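Penicillin-binding protein PbpB (Mycobacterium tuberculosis, PDB 6KGU) synthesises cross-linked peptidoglycan from lipid intermediates and is acylated at its transpeptidase site by beta-lactams such as aztreonam. Local coordinates at residues A[219-224]-A[235-239]; A[260-265]-A[387-393]; A[329-334]-A[377-382]; A[492-498]-A[512-518]. All blocks are in the same frame, centred on the assembly; numbering follows the deposited sequence. Where two conformers were deposited one is given.

Contact 1: A[219-224]-A[235-239]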
loop_
_atom_site.group_PDB
_atom_site.type_symbol
_atom_site.label_atom_id
_atom_site.label_comp_id
_atom_site.label_asym_id
_atom_site.label_seq_id
_atom_site.Cartn_x
_atom_site.Cartn_y
_atom_site.Cartn_z
ATOM N N HIS A 219 -10.003 -7.706 12.081
ATOM C CA HIS A 219 -10.987 -6.634 12.250
ATOM C C HIS A 219 -11.195 -5.855 10.963
ATOM O O HIS A 219 -12.264 -5.276 10.755
ATOM C CB HIS A 219 -10.548 -5.633 13.324
ATOM C CG HIS A 219 -10.606 -6.152 14.724
ATOM N ND1 HIS A 219 -9.942 -5.534 15.767
ATOM C CD2 HIS A 219 -11.258 -7.209 15.263
ATOM C CE1 HIS A 219 -10.171 -6.200 16.884
ATOM N NE2 HIS A 219 -10.970 -7.217 16.609
ATOM N N ASN A 220 -10.166 -5.753 10.129
ATOM C CA ASN A 220 -10.328 -5.120 8.827
ATOM C C ASN A 220 -9.118 -5.468 7.973
ATOM O O ASN A 220 -8.088 -5.903 8.487
ATOM C CB ASN A 220 -10.521 -3.601 8.943
ATOM C CG ASN A 220 -9.567 -2.965 9.904
ATOM O OD1 ASN A 220 -9.887 -2.733 11.082
ATOM N ND2 ASN A 220 -8.371 -2.670 9.414
ATOM N N VAL A 221 -9.278 -5.322 6.659
ATOM C CA VAL A 221 -8.245 -5.672 5.685
ATOM C C VAL A 221 -8.258 -4.584 4.621
ATOM O O VAL A 221 -9.317 -4.053 4.280
ATOM C CB VAL A 221 -8.481 -7.076 5.055
ATOM C CG1 VAL A 221 -7.444 -7.420 3.914
ATOM C CG2 VAL A 221 -8.413 -8.161 6.117
ATOM N N SER A 222 -7.088 -4.251 4.093
ATOM C CA SER A 222 -7.035 -3.329 2.972
ATOM C C SER A 222 -5.853 -3.715 2.096
ATOM O O SER A 222 -4.947 -4.430 2.526
ATOM C CB SER A 222 -6.938 -1.878 3.447
ATOM O OG SER A 222 -5.809 -1.744 4.265
ATOM N N ALA A 223 -5.893 -3.256 0.847
ATOM C CA ALA A 223 -4.900 -3.624 -0.149
ATOM C C ALA A 223 -4.818 -2.515 -1.190
ATOM O O ALA A 223 -5.821 -1.864 -1.516
ATOM C CB ALA A 223 -5.219 -4.975 -0.835
ATOM N N VAL A 224 -3.614 -2.313 -1.710
ATOM C CA VAL A 224 -3.339 -1.307 -2.731
ATOM C C VAL A 224 -2.505 -1.974 -3.814
ATOM O O VAL A 224 -1.565 -2.716 -3.509
ATOM C CB VAL A 224 -2.589 -0.087 -2.145
ATOM C CG1 VAL A 224 -2.074 0.844 -3.276
ATOM C CG2 VAL A 224 -3.494 0.681 -1.138
ATOM N N ALA A 235 -5.700 -0.327 -8.032
ATOM C CA ALA A 235 -6.744 -0.828 -7.145
ATOM C C ALA A 235 -6.470 -0.301 -5.744
ATOM O O ALA A 235 -5.312 -0.207 -5.328
ATOM C CB ALA A 235 -6.803 -2.366 -7.121
ATOM N N MET A 236 -7.539 0.031 -5.021
ATOM C CA MET A 236 -7.417 0.448 -3.625
ATOM C C MET A 236 -8.699 -0.026 -2.955
ATOM O O MET A 236 -9.788 0.431 -3.317
ATOM C CB MET A 236 -7.236 1.969 -3.511
ATOM C CG MET A 236 -7.068 2.509 -2.098
ATOM S SD MET A 236 -6.800 4.311 -2.030
ATOM C CE MET A 236 -5.032 4.387 -2.348
ATOM N N ALA A 237 -8.586 -0.954 -2.016
ATOM C CA ALA A 237 -9.778 -1.588 -1.470
ATOM C C ALA A 237 -9.643 -1.848 0.022
ATOM O O ALA A 237 -8.546 -2.064 0.545
ATOM C CB ALA A 237 -10.083 -2.912 -2.177
ATOM N N ASN A 238 -10.789 -1.832 0.696
ATOM C CA ASN A 238 -10.900 -2.304 2.063
ATOM C C ASN A 238 -12.100 -3.231 2.146
ATOM O O ASN A 238 -12.933 -3.274 1.237
ATOM C CB ASN A 238 -11.035 -1.144 3.054
ATOM C CG ASN A 238 -11.938 -0.063 2.532
ATOM O OD1 ASN A 238 -11.470 0.950 1.994
ATOM N ND2 ASN A 238 -13.254 -0.274 2.662
ATOM N N ASP A 239 -12.168 -3.992 3.237
ATOM C CA ASP A 239 -13.326 -4.838 3.479
ATOM C C ASP A 239 -14.510 -3.978 3.916
ATOM O O ASP A 239 -14.353 -2.815 4.305
ATOM C CB ASP A 239 -13.012 -5.869 4.562
ATOM C CG ASP A 239 -12.909 -5.239 5.946
ATOM O OD1 ASP A 239 -11.933 -4.479 6.194
ATOM O OD2 ASP A 239 -13.795 -5.516 6.786
HETATM O O HOH W 1 -14.043 -3.949 8.965
#
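A223 and A237 face each other as a hydrogen-bonded pair in an antiparallel hairpin whose two strands run almost exactly opposite, at 179°, with axes 4.7 Å apart. The pair is closed by A223 N to A237 O at 2.9 Å and by A237 N to A223 O. S222 with N238 and V224 with M236 are the non-hydrogen-bonded pairs on either side of it. Beyond N238 the pattern changes, because D239 has left the strand. D239 N still donates to V221 O, but the return bond is made by a side chain. D239 OD1 accepts from V221 N at 2.8 Å. The amide reaches this oxygen from well above the carboxylate plane, 52° out of it. With CG between its own N and carbonyl carbon (chi1 72°), D239 brings OD1 to V221 N. The other oxygen, D239 OD2, accepts a hydrogen bond from a water 2.7 Å away, and the same water donates to H219 O. Both carboxylate oxygens are thus engaged. N238 turns away from the partner strand and gives its ND2 to D239 O at 3.2 Å, in the plane of its own amide. V224 and M236 lie side by side and point the same way, with V224 CG2 4.1 Å from M236 CG. A223 and A237 are on the other side of the sheet. Strand 233-238 is outermost in the transpeptidase sheet, and strand 509-516 lies along the far edge of strand 220-227. Helices 390-401 and 259-262 cover the face that carries V224 and M236.

Contact 2: A[260-265]-A[387-393]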
loop_
_atom_site.group_PDB
_atom_site.type_symbol
_atom_site.label_atom_id
_atom_site.label_comp_id
_atom_site.label_asym_id
_atom_site.label_seq_id
_atom_site.Cartn_x
_atom_site.Cartn_y
_atom_site.Cartn_z
ATOM N N ALA A 260 -6.930 2.851 3.557
ATOM C CA ALA A 260 -5.653 2.745 2.846
ATOM C C ALA A 260 -4.900 4.072 2.807
ATOM O O ALA A 260 -3.665 4.083 2.691
ATOM C CB ALA A 260 -5.881 2.256 1.405
ATOM N N VAL A 261 -5.613 5.197 2.878
ATOM C CA VAL A 261 -4.964 6.498 2.904
ATOM C C VAL A 261 -5.156 7.220 4.227
ATOM O O VAL A 261 -4.322 8.069 4.567
ATOM C CB VAL A 261 -5.426 7.403 1.740
ATOM C CG1 VAL A 261 -5.132 6.754 0.389
ATOM C CG2 VAL A 261 -6.913 7.790 1.887
ATOM N N SER A 262 -6.212 6.914 4.988
ATOM C CA SER A 262 -6.543 7.723 6.150
ATOM C C SER A 262 -5.985 7.193 7.465
ATOM O O SER A 262 -5.989 7.930 8.446
ATOM C CB SER A 262 -8.065 7.834 6.297
ATOM O OG SER A 262 -8.538 6.622 6.833
ATOM N N SER A 263 -5.541 5.940 7.538
ATOM C CA SER A 263 -5.357 5.275 8.830
ATOM C C SER A 263 -3.948 4.714 8.946
ATOM O O SER A 263 -3.699 3.570 8.544
ATOM C CB SER A 263 -6.403 4.169 9.020
ATOM O OG SER A 263 -7.719 4.710 8.863
ATOM N N PRO A 264 -3.003 5.478 9.506
ATOM C CA PRO A 264 -1.618 4.993 9.571
ATOM C C PRO A 264 -1.464 3.934 10.643
ATOM O O PRO A 264 -2.285 3.810 11.548
ATOM C CB PRO A 264 -0.800 6.251 9.902
ATOM C CG PRO A 264 -1.809 7.163 10.673
ATOM C CD PRO A 264 -3.138 6.873 9.976
ATOM N N PHE A 265 -0.375 3.168 10.534
ATOM C CA PHE A 265 -0.077 2.098 11.481
ATOM C C PHE A 265 1.438 1.974 11.633
ATOM O O PHE A 265 2.203 2.402 10.761
ATOM C CB PHE A 265 -0.678 0.762 11.012
ATOM C CG PHE A 265 -0.284 0.387 9.602
ATOM C CD1 PHE A 265 0.914 -0.260 9.344
ATOM C CD2 PHE A 265 -1.107 0.696 8.532
ATOM C CE1 PHE A 265 1.292 -0.586 8.058
ATOM C CE2 PHE A 265 -0.732 0.358 7.223
ATOM C CZ PHE A 265 0.465 -0.289 6.994
ATOM N N SER A 387 4.885 5.687 11.991
ATOM C CA SER A 387 3.658 5.162 11.417
ATOM C C SER A 387 3.563 5.600 9.970
ATOM O O SER A 387 4.108 6.638 9.584
ATOM C CB SER A 387 2.425 5.625 12.211
ATOM O OG SER A 387 2.215 7.003 12.011
ATOM N N MET A 388 2.850 4.803 9.170
ATOM C CA MET A 388 2.670 5.093 7.759
ATOM C C MET A 388 1.328 4.533 7.334
ATOM O O MET A 388 0.802 3.608 7.954
ATOM C CB MET A 388 3.774 4.461 6.895
ATOM C CG MET A 388 3.762 2.912 6.928
ATOM S SD MET A 388 5.169 2.143 6.070
ATOM C CE MET A 388 6.539 2.744 7.070
ATOM N N THR A 389 0.806 5.074 6.242
ATOM C CA THR A 389 -0.373 4.516 5.609
ATOM C C THR A 389 -0.003 3.342 4.711
ATOM O O THR A 389 1.155 3.144 4.330
ATOM C CB THR A 389 -1.101 5.585 4.801
ATOM O OG1 THR A 389 -0.269 5.992 3.718
ATOM C CG2 THR A 389 -1.399 6.803 5.687
ATOM N N LEU A 390 -1.022 2.548 4.376
ATOM C CA LEU A 390 -0.857 1.495 3.382
ATOM C C LEU A 390 -0.331 2.052 2.065
ATOM O O LEU A 390 0.516 1.428 1.410
ATOM C CB LEU A 390 -2.194 0.770 3.158
ATOM C CG LEU A 390 -2.073 -0.500 2.304
ATOM C CD1 LEU A 390 -1.003 -1.402 2.880
ATOM C CD2 LEU A 390 -3.417 -1.261 2.210
ATOM N N LEU A 391 -0.832 3.220 1.649
ATOM C CA LEU A 391 -0.381 3.789 0.379
ATOM C C LEU A 391 1.094 4.179 0.439
ATOM O O LEU A 391 1.851 3.931 -0.509
ATOM C CB LEU A 391 -1.244 5.003 0.004
ATOM C CG LEU A 391 -0.862 5.682 -1.308
ATOM C CD1 LEU A 391 -1.014 4.726 -2.503
ATOM C CD2 LEU A 391 -1.701 6.953 -1.516
ATOM N N GLN A 392 1.508 4.832 1.536
ATOM C CA GLN A 392 2.922 5.146 1.735
ATOM C C GLN A 392 3.780 3.881 1.718
ATOM O O GLN A 392 4.843 3.843 1.091
ATOM C CB GLN A 392 3.111 5.871 3.070
ATOM C CG GLN A 392 2.655 7.321 3.061
ATOM C CD GLN A 392 2.802 7.963 4.416
ATOM O OE1 GLN A 392 2.592 7.307 5.437
ATOM N NE2 GLN A 392 3.151 9.257 4.440
ATOM N N MET A 393 3.357 2.854 2.460
ATOM C CA MET A 393 4.098 1.594 2.489
ATOM C C MET A 393 4.263 1.039 1.085
ATOM O O MET A 393 5.377 0.715 0.654
ATOM C CB MET A 393 3.364 0.589 3.387
ATOM C CG MET A 393 4.055 -0.760 3.544
ATOM S SD MET A 393 2.990 -1.949 4.413
ATOM C CE MET A 393 2.293 -2.856 3.029
HETATM O O HOH W 2 -3.562 2.870 5.944
#
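F265 and M388 are joined by two backbone bonds, F265 N to M388 O at 2.9 Å and M388 N to F265 O at 3.0 Å, a single antiparallel bridge. With chi1 at 53°, the F265 ring folds back over this bridge. M388 O lies over one ring face, 3.5 Å above the plane and displaced toward the rim. M393 SD comes to the ring edge, in plane, 4.0 Å from F265 CZ; this is a Met-aromatic contact. At the other end A260 O accepts from L391 N at 3.1 Å. The methyl T389 CG2 rests 3.4 Å from V261 O, and V261 CG1 lies alongside L391 CD2. A second shell holds the start of helix 390-401. T389 and Q392 form a capping box: Q392 N donates to T389 OG1, and T389 N to Q392 OE1. One water accepts from L390 N and donates to S263 O, bridging the two segments. Q392 NE2 is anchored in turn by Q352 O and A363 O. Outside this layer, V224 and M236 of the hairpin pack on A260 and L391, while T497 of strand 493-502 touches F265 and M393.

Contact 3: A[329-334]-A[377-382]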
loop_
_atom_site.group_PDB
_atom_site.type_symbol
_atom_site.label_atom_id
_atom_site.label_comp_id
_atom_site.label_asym_id
_atom_site.label_seq_id
_atom_site.Cartn_x
_atom_site.Cartn_y
_atom_site.Cartn_z
ATOM N N THR A 329 19.177 -6.759 11.266
ATOM C CA THR A 329 18.818 -5.478 10.662
ATOM C C THR A 329 19.512 -4.326 11.378
ATOM O O THR A 329 20.041 -3.411 10.737
ATOM C CB THR A 329 17.301 -5.310 10.678
ATOM O OG1 THR A 329 16.711 -6.313 9.832
ATOM C CG2 THR A 329 16.896 -3.913 10.152
ATOM N N LEU A 330 19.558 -4.378 12.708
ATOM C CA LEU A 330 20.153 -3.277 13.462
ATOM C C LEU A 330 21.671 -3.276 13.351
ATOM O O LEU A 330 22.285 -2.208 13.316
ATOM C CB LEU A 330 19.714 -3.337 14.923
ATOM C CG LEU A 330 18.238 -2.974 15.115
ATOM C CD1 LEU A 330 17.818 -3.195 16.557
ATOM C CD2 LEU A 330 17.986 -1.545 14.701
ATOM N N MET A 331 22.298 -4.455 13.300
ATOM C CA MET A 331 23.739 -4.506 13.085
ATOM C C MET A 331 24.116 -3.856 11.762
ATOM O O MET A 331 25.043 -3.042 11.697
ATOM C CB MET A 331 24.223 -5.952 13.139
ATOM C CG MET A 331 24.066 -6.552 14.518
ATOM S SD MET A 331 24.755 -8.185 14.635
ATOM C CE MET A 331 26.391 -7.892 13.993
ATOM N N LEU A 332 23.386 -4.193 10.692
ATOM C CA LEU A 332 23.614 -3.569 9.389
ATOM C C LEU A 332 23.256 -2.095 9.408
ATOM O O LEU A 332 23.934 -1.280 8.777
ATOM C CB LEU A 332 22.787 -4.272 8.299
ATOM C CG LEU A 332 23.155 -5.705 7.924
ATOM C CD1 LEU A 332 22.038 -6.332 7.061
ATOM C CD2 LEU A 332 24.528 -5.743 7.210
ATOM N N SER A 333 22.164 -1.737 10.089
ATOM C CA SER A 333 21.811 -0.324 10.216
ATOM C C SER A 333 22.911 0.463 10.937
ATOM O O SER A 333 23.118 1.648 10.645
ATOM C CB SER A 333 20.469 -0.172 10.953
ATOM O OG SER A 333 19.411 -0.774 10.220
ATOM N N GLN A 334 23.621 -0.173 11.878
ATOM C CA GLN A 334 24.728 0.502 12.559
ATOM C C GLN A 334 25.807 0.927 11.573
ATOM O O GLN A 334 26.475 1.945 11.792
ATOM C CB GLN A 334 25.352 -0.394 13.635
ATOM C CG GLN A 334 24.533 -0.591 14.897
ATOM C CD GLN A 334 25.198 -1.572 15.853
ATOM O OE1 GLN A 334 26.383 -1.863 15.718
ATOM N NE2 GLN A 334 24.434 -2.100 16.815
ATOM N N PHE A 377 16.982 5.075 17.187
ATOM C CA PHE A 377 17.700 4.370 16.134
ATOM C C PHE A 377 17.678 2.857 16.328
ATOM O O PHE A 377 17.870 2.117 15.358
ATOM C CB PHE A 377 19.143 4.875 16.048
ATOM C CG PHE A 377 19.857 4.464 14.778
ATOM C CD1 PHE A 377 19.234 4.593 13.544
ATOM C CD2 PHE A 377 21.150 3.962 14.817
ATOM C CE1 PHE A 377 19.891 4.235 12.377
ATOM C CE2 PHE A 377 21.814 3.598 13.651
ATOM C CZ PHE A 377 21.189 3.736 12.431
ATOM N N ALA A 378 17.454 2.379 17.546
ATOM C CA ALA A 378 17.264 0.953 17.758
ATOM C C ALA A 378 15.865 0.478 17.382
ATOM O O ALA A 378 15.617 -0.731 17.397
ATOM C CB ALA A 378 17.535 0.593 19.222
ATOM N N ASN A 379 14.943 1.390 17.069
ATOM C CA ASN A 379 13.554 1.038 16.806
ATOM C C ASN A 379 13.138 1.265 15.360
ATOM O O ASN A 379 12.538 0.374 14.747
ATOM C CB ASN A 379 12.629 1.831 17.743
ATOM C CG ASN A 379 12.724 1.357 19.188
ATOM O OD1 ASN A 379 12.996 2.141 20.088
ATOM N ND2 ASN A 379 12.521 0.069 19.406
ATOM N N LEU A 380 13.415 2.452 14.810
ATOM C CA LEU A 380 12.988 2.780 13.448
ATOM C C LEU A 380 13.404 1.748 12.403
ATOM O O LEU A 380 12.555 1.373 11.576
ATOM C CB LEU A 380 13.518 4.167 13.046
ATOM C CG LEU A 380 12.951 5.389 13.758
ATOM C CD1 LEU A 380 13.396 6.671 13.044
ATOM C CD2 LEU A 380 11.423 5.300 13.869
ATOM N N PRO A 381 14.655 1.266 12.362
ATOM C CA PRO A 381 15.035 0.322 11.294
ATOM C C PRO A 381 14.229 -0.959 11.285
ATOM O O PRO A 381 14.098 -1.564 10.221
ATOM C CB PRO A 381 16.520 0.049 11.564
ATOM C CG PRO A 381 17.011 1.315 12.252
ATOM C CD PRO A 381 15.837 1.687 13.153
ATOM N N ILE A 382 13.649 -1.385 12.407
ATOM C CA ILE A 382 12.778 -2.557 12.378
ATOM C C ILE A 382 11.296 -2.171 12.344
ATOM O O ILE A 382 10.433 -3.025 12.545
ATOM C CB ILE A 382 13.098 -3.515 13.540
ATOM C CG1 ILE A 382 13.049 -2.806 14.896
ATOM C CG2 ILE A 382 14.512 -4.082 13.357
ATOM C CD1 ILE A 382 11.696 -2.747 15.544
#
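L330 reaches F377, A378 and P381 through an extended side chain: chi1 of -71° puts CG opposite the carbonyl carbon, and chi2 of 174° carries one methyl straight on. That methyl, L330 CD1, ends 3.4 Å from A378 O. The other, L330 CD2, rests 3.8 Å from P381 CB and also lies near F377 O. F377 reaches back toward the helix. Its chi1 of -165° sets CG opposite the backbone N, and the ring arrives edge first, with F377 CZ 3.4 Å from S333 O and that oxygen near the ring plane. L330 lies against the backbone carbonyls of F377 and A378 and the ring of P381; S333 meets the F377 ring and P381. S333 OG sits 3.3 Å from P381 CB. This hydroxyl is not left to the proline: it donates to T329 O at 2.8 Å, one turn back. T329 O also accepts S333 N, so one carbonyl holds two donors of the same residue. T329 turns its methyl to the loop, where CG2 lies 3.7 Å from P381 O and 4.0 Å from I382 CG2. Its hydroxyl bonds S325 O. No hydrogen bond crosses between the segments. Helix 326-336 meets the loop, with its short 3-10 segment 380-381, by van der Waals packing, methyls and ring carbons set against carbonyl oxygens as well as carbons. M299 of strand 296-299 also packs on L330 and F377. I382 touches the bound, ring-opened aztreonam, and T329 touches K272, probably the lysine of the SxxK motif. The arrangement forms part of the wall beside a penicillin-binding active site, in the helical part of the transpeptidase domain.

Contact 4: A[492-498]-A[512-518]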
loop_
_atom_site.group_PDB
_atom_site.type_symbol
_atom_site.label_atom_id
_atom_site.label_comp_id
_atom_site.label_asym_id
_atom_site.label_seq_id
_atom_site.Cartn_x
_atom_site.Cartn_y
_atom_site.Cartn_z
ATOM N N ASP A 492 -0.529 -9.874 22.176
ATOM C CA ASP A 492 -0.977 -10.786 21.130
ATOM C C ASP A 492 -1.945 -10.119 20.154
ATOM O O ASP A 492 -2.852 -10.780 19.640
ATOM C CB ASP A 492 -1.645 -12.014 21.757
ATOM C CG ASP A 492 -2.790 -11.639 22.690
ATOM O OD1 ASP A 492 -2.706 -10.578 23.345
ATOM O OD2 ASP A 492 -3.775 -12.403 22.762
ATOM N N VAL A 493 -1.780 -8.825 19.894
ATOM C CA VAL A 493 -2.594 -8.094 18.925
ATOM C C VAL A 493 -1.641 -7.477 17.909
ATOM O O VAL A 493 -0.768 -6.685 18.288
ATOM C CB VAL A 493 -3.449 -7.013 19.606
ATOM C CG1 VAL A 493 -4.369 -6.341 18.601
ATOM C CG2 VAL A 493 -4.235 -7.614 20.766
ATOM N N TYR A 494 -1.805 -7.831 16.623
ATOM C CA TYR A 494 -0.840 -7.462 15.586
ATOM C C TYR A 494 -1.460 -6.702 14.425
ATOM O O TYR A 494 -2.630 -6.889 14.082
ATOM C CB TYR A 494 -0.156 -8.682 14.992
ATOM C CG TYR A 494 0.342 -9.650 16.014
ATOM C CD1 TYR A 494 0.005 -10.990 15.941
ATOM C CD2 TYR A 494 1.152 -9.226 17.054
ATOM C CE1 TYR A 494 0.460 -11.887 16.883
ATOM C CE2 TYR A 494 1.610 -10.103 17.994
ATOM C CZ TYR A 494 1.261 -11.433 17.906
ATOM O OH TYR A 494 1.722 -12.309 18.854
ATOM N N TRP A 495 -0.647 -5.834 13.817
ATOM C CA TRP A 495 -0.833 -5.438 12.430
ATOM C C TRP A 495 0.016 -6.364 11.577
ATOM O O TRP A 495 1.239 -6.413 11.751
ATOM C CB TRP A 495 -0.402 -4.003 12.158
ATOM C CG TRP A 495 -1.363 -2.981 12.548
ATOM C CD1 TRP A 495 -2.666 -2.845 12.122
ATOM C CD2 TRP A 495 -1.113 -1.906 13.441
ATOM N NE1 TRP A 495 -3.245 -1.751 12.721
ATOM C CE2 TRP A 495 -2.312 -1.152 13.532
ATOM C CE3 TRP A 495 0.009 -1.503 14.181
ATOM C CZ2 TRP A 495 -2.416 -0.019 14.334
ATOM C CZ3 TRP A 495 -0.097 -0.371 14.974
ATOM C CH2 TRP A 495 -1.303 0.357 15.046
ATOM N N ILE A 496 -0.628 -7.068 10.650
ATOM C CA ILE A 496 0.039 -7.921 9.673
ATOM C C ILE A 496 0.108 -7.164 8.352
ATOM O O ILE A 496 -0.909 -6.648 7.877
ATOM C CB ILE A 496 -0.718 -9.248 9.502
ATOM C CG1 ILE A 496 -0.890 -9.931 10.865
ATOM C CG2 ILE A 496 -0.065 -10.132 8.426
ATOM C CD1 ILE A 496 0.336 -10.049 11.674
ATOM N N THR A 497 1.293 -7.125 7.749
ATOM C CA THR A 497 1.512 -6.463 6.470
ATOM C C THR A 497 2.235 -7.397 5.517
ATOM O O THR A 497 2.947 -8.313 5.936
ATOM C CB THR A 497 2.348 -5.188 6.622
ATOM O OG1 THR A 497 3.521 -5.470 7.395
ATOM C CG2 THR A 497 1.526 -4.093 7.310
ATOM N N PHE A 498 2.014 -7.172 4.226
ATOM C CA PHE A 498 2.859 -7.728 3.181
ATOM C C PHE A 498 2.964 -6.677 2.092
ATOM O O PHE A 498 1.970 -6.029 1.752
ATOM C CB PHE A 498 2.317 -9.054 2.579
ATOM C CG PHE A 498 3.350 -9.808 1.734
ATOM C CD1 PHE A 498 3.565 -9.478 0.403
ATOM C CD2 PHE A 498 4.127 -10.813 2.294
ATOM C CE1 PHE A 498 4.515 -10.149 -0.361
ATOM C CE2 PHE A 498 5.094 -11.478 1.538
ATOM C CZ PHE A 498 5.286 -11.142 0.208
ATOM N N GLY A 512 0.475 -3.868 -1.803
ATOM C CA GLY A 512 0.587 -3.706 -0.354
ATOM C C GLY A 512 -0.696 -4.130 0.337
ATOM O O GLY A 512 -1.793 -3.806 -0.124
ATOM N N ILE A 513 -0.552 -4.843 1.451
ATOM C CA ILE A 513 -1.681 -5.448 2.167
ATOM C C ILE A 513 -1.492 -5.193 3.659
ATOM O O ILE A 513 -0.369 -5.252 4.166
ATOM C CB ILE A 513 -1.773 -6.974 1.910
ATOM C CG1 ILE A 513 -2.064 -7.284 0.441
ATOM C CG2 ILE A 513 -2.850 -7.656 2.802
ATOM C CD1 ILE A 513 -1.623 -8.688 0.063
ATOM N N MET A 514 -2.586 -4.941 4.374
ATOM C CA MET A 514 -2.531 -4.902 5.826
ATOM C C MET A 514 -3.772 -5.577 6.394
ATOM O O MET A 514 -4.876 -5.421 5.874
ATOM C CB MET A 514 -2.400 -3.465 6.364
ATOM C CG MET A 514 -2.245 -3.420 7.881
ATOM S SD MET A 514 -3.828 -3.440 8.773
ATOM C CE MET A 514 -4.278 -1.712 8.622
ATOM N N LEU A 515 -3.565 -6.364 7.452
ATOM C CA LEU A 515 -4.624 -7.043 8.198
ATOM C C LEU A 515 -4.583 -6.581 9.644
ATOM O O LEU A 515 -3.529 -6.643 10.283
ATOM C CB LEU A 515 -4.460 -8.561 8.186
ATOM C CG LEU A 515 -4.807 -9.269 6.876
ATOM C CD1 LEU A 515 -3.674 -9.069 5.947
ATOM C CD2 LEU A 515 -5.042 -10.758 7.100
ATOM N N ASP A 516 -5.729 -6.158 10.169
ATOM C CA ASP A 516 -5.816 -5.677 11.544
ATOM C C ASP A 516 -6.138 -6.866 12.441
ATOM O O ASP A 516 -7.284 -7.319 12.507
ATOM C CB ASP A 516 -6.860 -4.574 11.672
ATOM C CG ASP A 516 -6.975 -4.034 13.103
ATOM O OD1 ASP A 516 -6.375 -4.620 14.033
ATOM O OD2 ASP A 516 -7.671 -3.025 13.305
ATOM N N ASN A 517 -5.112 -7.364 13.119
ATOM C CA ASN A 517 -5.219 -8.429 14.111
ATOM C C ASN A 517 -5.974 -9.683 13.660
ATOM O O ASN A 517 -6.982 -10.057 14.271
ATOM C CB ASN A 517 -5.831 -7.881 15.392
ATOM C CG ASN A 517 -5.676 -8.850 16.552
ATOM O OD1 ASN A 517 -4.624 -9.481 16.715
ATOM N ND2 ASN A 517 -6.716 -8.990 17.342
ATOM N N PRO A 518 -5.497 -10.378 12.632
ATOM C CA PRO A 518 -6.154 -11.626 12.235
ATOM C C PRO A 518 -5.892 -12.728 13.253
ATOM O O PRO A 518 -4.848 -12.768 13.911
ATOM C CB PRO A 518 -5.506 -11.957 10.884
ATOM C CG PRO A 518 -4.121 -11.378 10.995
ATOM C CD PRO A 518 -4.263 -10.131 11.860
#
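W495 and D516 are a non-hydrogen-bonded pair in the antiparallel hairpin of strands 493-502 and 509-516, within the central sheet of the transpeptidase domain. I496 and L515 form the next hydrogen-bonded pair, with L515 N to I496 O at 2.7 Å and I496 N to L515 O at 3.0 Å. F498 and I513 repeat the pattern. M514 can be followed outward from the strand. It has two conformers, and one is described here. Its CB lies near I496 O and T497 CG2. M514 CG, placed opposite the backbone N by a chi1 of -176°, sits 3.5 Å from I496 O and 3.9 Å from T497 CG2. In this conformer, bends at the next two torsions swing M514 SD to 3.6 Å from W495 CD1, and CE stays near the same carbon. The sulfur meets the indole five-membered ring of W495 obliquely, on the face that carries T497. This Met-aromatic contact is therefore tentative. W495 also meets the ring of F265. On the opposite face, which carries I496 and L515, I496 CG1 packs on the ring of P518, 3.5 Å from P518 CD. Y494 is one of the residues lining the aztreonam pocket, and its backbone is tied to the end of the partner strand, where the regular pairing stops. N517 N gives Y494 O a weak bond, bent to 130°. The side chain of N517 turns back to the same residue and crosses V493 at about a right angle, with N517 CG 3.5 Å from V493 CG1. N517 OD1 accepts Y494 N at 3.3 Å, and the N-H comes from above the amide plane.

In the fold
From the N terminus, contact 1 closes first, a hairpin at the edge of the sheet. The chain then enters contact 2, which closes a loop of about 120 residues between helix 259-262 and the start of helix 390-401. Contact 3 opens and closes within that loop and binds part of the helical region by the active site. Contact 4 follows in series as a second hairpin. No contacts cross. Contacts 1 and 4 share one sheet, with strands 220-227 and 509-516 as neighbours, and contact 2 packs against both. Contact 3 touches none of the others; its nearest atoms are about 7 Å from contact 2.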